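Local coordinates for protein oxygen-independent coproporphyrinogen III oxidase (Escherichia coli, PDB 1OLT) that catalyses the oxygen-independent oxidative decarboxylation of two propionate groups of coproporphyrinogen III during heme biosynthesis, using an iron-sulfur cluster and S-adenosylmethionine, at residues A[400-410]-A[434-442]. Numbering follows the deposited sequence. Where two conformers were deposited one is given.
Sequences FAEDLKLLAPL and RNICMCFDT
Cys439 presses its thiol against helix 401-410 where Leu406, Leu407 and Leu410 come together, and this is the tightly packed part of the contact. SG lies 3.7 Å from Leu406 O and 4.1 Å from Leu407 CD1. With SG beside its own backbone N (chi1 -61°), the short cysteine side chain fits where the backbones come close, the CA atoms of Asp403 and Cys439 being 5.2 Å apart. Farther along the helix the gap is bridged by a longer side chain: Leu410 lays its CD2 methyl over the backbone of Asn435 and Ile436, 4.1 Å from Ile436 CG1.

At the other end, Phe440 turns a ring edge to the face of Phe400 in an offset edge-to-face pair, centroids 5.5 Å apart; these two buried rings fill the apolar end of the interface. Asp403 CB also touches the Phe440 ring, at 3.7 Å from CD1, and the carboxylate lies nearly parallel to the ring plane (8°). Asp403 OD1 stands 3.0 Å from Cys439 O, two acceptors that cannot bond each other, but Arg370 NH1 forms a salt bridge with OD1 and donates a hydrogen bond to Phe440 O. Its positive charge probably offsets the repulsion, and an acidic residue suits this place because it pairs with Arg370.

The looser side is at Leu406, which is exposed and touches Cys439 with CB and CD1.

Helix 401-410, part of the HemN C-terminal domain, runs roughly antiparallel to the chain's last helix, the axes of 401-410 and 434-438 meeting at 148°. Helix 365-380 packs against Phe400 and Cys437, while strand 422-425 meets Leu407 through Ile423 and Ile436 through Val425, away from the cofactor sites.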
ATOM      1  N   PHE A 400     -12.681  -0.303 -26.401  1.00 14.84           N
ATOM      2  CA  PHE A 400     -11.819  -1.365 -25.923  1.00 13.87           C
ATOM      3  C   PHE A 400     -11.691  -2.614 -26.829  1.00 12.94           C
ATOM      4  O   PHE A 400     -11.286  -3.666 -26.334  1.00 11.64           O
ATOM      5  CB  PHE A 400     -12.319  -1.808 -24.540  1.00 13.89           C
ATOM      6  CG  PHE A 400     -12.227  -0.749 -23.523  1.00 14.10           C
ATOM      7  CD1 PHE A 400     -10.994  -0.349 -23.067  1.00 14.90           C
ATOM      8  CD2 PHE A 400     -13.362  -0.139 -23.024  1.00 14.94           C
ATOM      9  CE1 PHE A 400     -10.867   0.664 -22.072  1.00 16.65           C
ATOM     10  CE2 PHE A 400     -13.253   0.877 -22.016  1.00 16.00           C
ATOM     11  CZ  PHE A 400     -12.011   1.269 -21.558  1.00 14.37           C
ATOM     12  N   ALA A 401     -11.986  -2.501 -28.121  1.00 12.69           N
ATOM     13  CA  ALA A 401     -11.880  -3.650 -29.013  1.00 13.21           C
ATOM     14  C   ALA A 401     -10.519  -4.370 -28.851  1.00 13.60           C
ATOM     15  O   ALA A 401     -10.469  -5.573 -28.637  1.00 13.63           O
ATOM     16  CB  ALA A 401     -12.074  -3.203 -30.479  1.00 13.42           C
ATOM     17  N   GLU A 402      -9.450  -3.605 -28.992  0.50 13.68           N
ATOM     18  CA  GLU A 402      -8.077  -4.094 -28.883  0.50 13.78           C
ATOM     19  C   GLU A 402      -7.857  -4.876 -27.583  0.50 13.53           C
ATOM     20  O   GLU A 402      -7.298  -5.972 -27.594  0.50 13.40           O
ATOM     21  CB  GLU A 402      -7.067  -2.924 -28.978  0.50 14.14           C
ATOM     22  CG  GLU A 402      -7.547  -1.670 -29.738  0.50 14.69           C
ATOM     23  CD  GLU A 402      -8.719  -0.944 -29.060  0.50 15.35           C
ATOM     24  OE1 GLU A 402      -8.830  -0.972 -27.813  0.50 17.74           O
ATOM     25  OE2 GLU A 402      -9.535  -0.350 -29.779  0.50 16.27           O
ATOM     26  N   ASP A 403      -8.314  -4.293 -26.474  1.00 13.34           N
ATOM     27  CA  ASP A 403      -8.170  -4.866 -25.134  1.00 12.81           C
ATOM     28  C   ASP A 403      -8.923  -6.181 -24.958  1.00 11.99           C
ATOM     29  O   ASP A 403      -8.428  -7.100 -24.303  1.00 10.84           O
ATOM     30  CB  ASP A 403      -8.684  -3.854 -24.084  1.00 12.74           C
ATOM     31  CG  ASP A 403      -8.174  -2.470 -24.347  1.00 14.39           C
ATOM     32  OD1 ASP A 403      -7.131  -2.085 -23.753  1.00 15.53           O
ATOM     33  OD2 ASP A 403      -8.713  -1.705 -25.179  1.00 18.81           O
ATOM     34  N   LEU A 404     -10.124  -6.240 -25.530  1.00 11.20           N
ATOM     35  CA  LEU A 404     -10.949  -7.439 -25.490  1.00 11.58           C
ATOM     36  C   LEU A 404     -10.328  -8.607 -26.270  1.00 11.41           C
ATOM     37  O   LEU A 404     -10.496  -9.761 -25.886  1.00 11.49           O
ATOM     38  CB  LEU A 404     -12.389  -7.136 -26.003  1.00 11.56           C
ATOM     39  CG  LEU A 404     -13.247  -6.219 -25.056  1.00 11.48           C
ATOM     40  CD1 LEU A 404     -14.696  -6.021 -25.583  1.00 13.28           C
ATOM     41  CD2 LEU A 404     -13.282  -6.780 -23.657  1.00 12.03           C
ATOM     42  N   LYS A 405      -9.631  -8.285 -27.364  0.50 11.44           N
ATOM     43  CA  LYS A 405      -8.926  -9.287 -28.172  0.50 11.57           C
ATOM     44  C   LYS A 405      -7.825  -9.919 -27.315  0.50 11.76           C
ATOM     45  O   LYS A 405      -7.667 -11.124 -27.274  0.50 11.74           O
ATOM     46  CB  LYS A 405      -8.287  -8.650 -29.407  0.50 11.47           C
ATOM     47  CG  LYS A 405      -9.251  -8.056 -30.424  0.50 11.45           C
ATOM     48  CD  LYS A 405      -8.615  -7.951 -31.839  0.50 11.59           C
ATOM     49  CE  LYS A 405      -8.068  -6.556 -32.141  0.50 11.77           C
ATOM     50  NZ  LYS A 405      -9.081  -5.710 -32.850  0.50 11.66           N
ATOM     51  N   LEU A 406      -7.081  -9.073 -26.611  1.00 12.21           N
ATOM     52  CA  LEU A 406      -6.026  -9.518 -25.692  1.00 12.26           C
ATOM     53  C   LEU A 406      -6.644 -10.361 -24.586  1.00 12.33           C
ATOM     54  O   LEU A 406      -6.017 -11.305 -24.083  1.00 11.88           O
ATOM     55  CB  LEU A 406      -5.288  -8.322 -25.069  1.00 12.48           C
ATOM     56  CG  LEU A 406      -4.464  -7.405 -25.989  1.00 13.63           C
ATOM     57  CD1 LEU A 406      -3.774  -6.254 -25.150  1.00 14.23           C
ATOM     58  CD2 LEU A 406      -3.432  -8.214 -26.813  1.00 13.20           C
ATOM     59  N   LEU A 407      -7.884 -10.016 -24.218  1.00 11.89           N
ATOM     60  CA  LEU A 407      -8.620 -10.717 -23.172  1.00 12.12           C
ATOM     61  C   LEU A 407      -9.120 -12.104 -23.578  1.00 11.78           C
ATOM     62  O   LEU A 407      -9.223 -12.987 -22.738  1.00 11.50           O
ATOM     63  CB  LEU A 407      -9.827  -9.863 -22.713  1.00 12.47           C
ATOM     64  CG  LEU A 407     -10.514 -10.230 -21.378  1.00 14.18           C
ATOM     65  CD1 LEU A 407      -9.558 -10.160 -20.205  1.00 15.54           C
ATOM     66  CD2 LEU A 407     -11.712  -9.322 -21.080  1.00 14.01           C
ATOM     67  N   ALA A 408      -9.447 -12.284 -24.856  1.00 11.53           N
ATOM     68  CA  ALA A 408     -10.100 -13.515 -25.331  1.00 11.74           C
ATOM     69  C   ALA A 408      -9.381 -14.804 -24.907  1.00 12.07           C
ATOM     70  O   ALA A 408      -9.991 -15.679 -24.299  1.00 12.09           O
ATOM     71  CB  ALA A 408     -10.276 -13.479 -26.868  1.00 11.56           C
ATOM     72  N   PRO A 409      -8.084 -14.922 -25.191  1.00 12.45           N
ATOM     73  CA  PRO A 409      -7.347 -16.124 -24.781  1.00 12.64           C
ATOM     74  C   PRO A 409      -7.466 -16.415 -23.269  1.00 12.61           C
ATOM     75  O   PRO A 409      -7.635 -17.567 -22.875  1.00 12.16           O
ATOM     76  CB  PRO A 409      -5.892 -15.838 -25.206  1.00 12.89           C
ATOM     77  CG  PRO A 409      -5.839 -14.380 -25.626  1.00 13.07           C
ATOM     78  CD  PRO A 409      -7.224 -13.947 -25.890  1.00 12.62           C
ATOM     79  N   LEU A 410      -7.381 -15.362 -22.458  0.50 12.26           N
ATOM     80  CA  LEU A 410      -7.572 -15.466 -21.013  0.50 12.37           C
ATOM     81  C   LEU A 410      -8.984 -15.989 -20.648  0.50 12.69           C
ATOM     82  O   LEU A 410      -9.129 -16.864 -19.795  0.50 12.16           O
ATOM     83  CB  LEU A 410      -7.266 -14.102 -20.325  0.50 12.02           C
ATOM     84  CG  LEU A 410      -5.783 -13.804 -20.019  0.50 11.32           C
ATOM     85  CD1 LEU A 410      -5.001 -13.434 -21.279  0.50 11.44           C
ATOM     86  CD2 LEU A 410      -5.634 -12.698 -18.971  0.50 11.96           C
ATOM     87  N   ARG A 434      -3.598  -9.440 -12.143  1.00 17.81           N
ATOM     88  CA  ARG A 434      -2.647  -8.549 -12.812  1.00 18.85           C
ATOM     89  C   ARG A 434      -2.586  -8.891 -14.314  1.00 18.55           C
ATOM     90  O   ARG A 434      -2.521  -7.981 -15.156  1.00 18.24           O
ATOM     91  CB  ARG A 434      -1.246  -8.617 -12.185  1.00 19.49           C
ATOM     92  CG  ARG A 434      -1.149  -8.181 -10.686  1.00 22.83           C
ATOM     93  CD  ARG A 434       0.095  -8.781  -9.985  1.00 25.67           C
ATOM     94  NE  ARG A 434       0.239  -8.541  -8.527  1.00 29.71           N
ATOM     95  CZ  ARG A 434      -0.472  -9.146  -7.535  1.00 30.33           C
ATOM     96  NH1 ARG A 434      -1.460  -9.996  -7.807  1.00 29.24           N
ATOM     97  NH2 ARG A 434      -0.195  -8.865  -6.246  1.00 31.19           N
ATOM     98  N   ASN A 435      -2.632 -10.189 -14.635  1.00 18.29           N
ATOM     99  CA  ASN A 435      -2.735 -10.646 -16.031  1.00 18.14           C
ATOM    100  C   ASN A 435      -3.940 -10.029 -16.715  1.00 17.34           C
ATOM    101  O   ASN A 435      -3.814  -9.480 -17.808  1.00 17.53           O
ATOM    102  CB  ASN A 435      -2.828 -12.174 -16.146  1.00 18.62           C
ATOM    103  CG  ASN A 435      -1.721 -12.906 -15.370  1.00 19.98           C
ATOM    104  OD1 ASN A 435      -1.863 -13.185 -14.175  1.00 21.35           O
ATOM    105  ND2 ASN A 435      -0.631 -13.235 -16.058  1.00 19.95           N
ATOM    106  N   ILE A 436      -5.103 -10.092 -16.062  1.00 16.61           N
ATOM    107  CA  ILE A 436      -6.338  -9.553 -16.634  1.00 15.96           C
ATOM    108  C   ILE A 436      -6.250  -8.033 -16.840  1.00 16.00           C
ATOM    109  O   ILE A 436      -6.621  -7.508 -17.903  1.00 16.20           O
ATOM    110  CB  ILE A 436      -7.556  -9.921 -15.727  1.00 16.05           C
ATOM    111  CG1 ILE A 436      -7.819 -11.432 -15.746  1.00 15.83           C
ATOM    112  CG2 ILE A 436      -8.816  -9.146 -16.117  1.00 14.80           C
ATOM    113  CD1 ILE A 436      -8.572 -11.949 -14.519  1.00 14.95           C
ATOM    114  N   CYS A 437      -5.770  -7.325 -15.817  1.00 15.97           N
ATOM    115  CA  CYS A 437      -5.662  -5.869 -15.870  1.00 16.00           C
ATOM    116  C   CYS A 437      -4.714  -5.416 -16.977  1.00 15.85           C
ATOM    117  O   CYS A 437      -4.949  -4.381 -17.609  1.00 14.74           O
ATOM    118  CB  CYS A 437      -5.192  -5.291 -14.516  1.00 16.08           C
ATOM    119  SG  CYS A 437      -6.447  -5.498 -13.238  1.00 16.96           S
ATOM    120  N   MET A 438      -3.674  -6.210 -17.215  1.00 15.88           N
ATOM    121  CA  MET A 438      -2.668  -5.924 -18.233  1.00 16.48           C
ATOM    122  C   MET A 438      -3.258  -5.815 -19.651  1.00 16.75           C
ATOM    123  O   MET A 438      -2.666  -5.155 -20.520  1.00 16.66           O
ATOM    124  CB  MET A 438      -1.576  -7.007 -18.214  1.00 17.02           C
ATOM    125  CG  MET A 438      -0.175  -6.544 -18.624  1.00 18.63           C
ATOM    126  SD  MET A 438       1.228  -7.667 -18.106  1.00 21.00           S
ATOM    127  CE  MET A 438       0.369  -9.273 -17.722  1.00 20.63           C
ATOM    128  N   CYS A 439      -4.402  -6.460 -19.897  1.00 16.38           N
ATOM    129  CA  CYS A 439      -5.067  -6.351 -21.219  1.00 16.37           C
ATOM    130  C   CYS A 439      -5.547  -4.940 -21.545  1.00 16.13           C
ATOM    131  O   CYS A 439      -5.763  -4.597 -22.738  1.00 15.33           O
ATOM    132  CB  CYS A 439      -6.246  -7.311 -21.322  1.00 16.53           C
ATOM    133  SG  CYS A 439      -5.698  -9.004 -21.158  1.00 16.76           S
ATOM    134  N   PHE A 440      -5.706  -4.144 -20.492  1.00 15.60           N
ATOM    135  CA  PHE A 440      -6.148  -2.767 -20.588  1.00 16.50           C
ATOM    136  C   PHE A 440      -5.023  -1.715 -20.494  1.00 17.18           C
ATOM    137  O   PHE A 440      -5.291  -0.515 -20.527  1.00 17.06           O
ATOM    138  CB  PHE A 440      -7.230  -2.513 -19.537  1.00 16.71           C
ATOM    139  CG  PHE A 440      -8.484  -3.265 -19.807  1.00 17.10           C
ATOM    140  CD1 PHE A 440      -9.453  -2.746 -20.673  1.00 18.10           C
ATOM    141  CD2 PHE A 440      -8.697  -4.511 -19.250  1.00 16.53           C
ATOM    142  CE1 PHE A 440     -10.624  -3.446 -20.951  1.00 17.19           C
ATOM    143  CE2 PHE A 440      -9.855  -5.213 -19.535  1.00 16.92           C
ATOM    144  CZ  PHE A 440     -10.826  -4.670 -20.411  1.00 17.97           C
ATOM    145  N   ASP A 441      -3.770  -2.147 -20.406  1.00 18.03           N
ATOM    146  CA  ASP A 441      -2.667  -1.204 -20.202  1.00 18.21           C
ATOM    147  C   ASP A 441      -2.057  -0.792 -21.562  1.00 18.05           C
ATOM    148  O   ASP A 441      -1.459  -1.615 -22.260  1.00 18.77           O
ATOM    149  CB  ASP A 441      -1.641  -1.852 -19.267  1.00 18.89           C
ATOM    150  CG  ASP A 441      -0.538  -0.896 -18.836  1.00 19.17           C
ATOM    151  OD1 ASP A 441      -0.284   0.108 -19.545  1.00 19.67           O
ATOM    152  OD2 ASP A 441       0.137  -1.092 -17.804  1.00 21.21           O
ATOM    153  N   THR A 442      -2.225   0.472 -21.945  0.70 16.87           N
ATOM    154  CA  THR A 442      -1.713   0.938 -23.225  0.70 16.46           C
ATOM    155  C   THR A 442      -0.204   1.153 -23.219  0.70 15.84           C
ATOM    156  O   THR A 442       0.410   1.182 -24.271  0.70 15.14           O
ATOM    157  CB  THR A 442      -2.397   2.242 -23.657  0.70 16.47           C
ATOM    158  OG1 THR A 442      -2.275   3.223 -22.621  0.70 16.36           O
ATOM    159  CG2 THR A 442      -3.895   2.035 -23.823  0.70 17.18           C
TER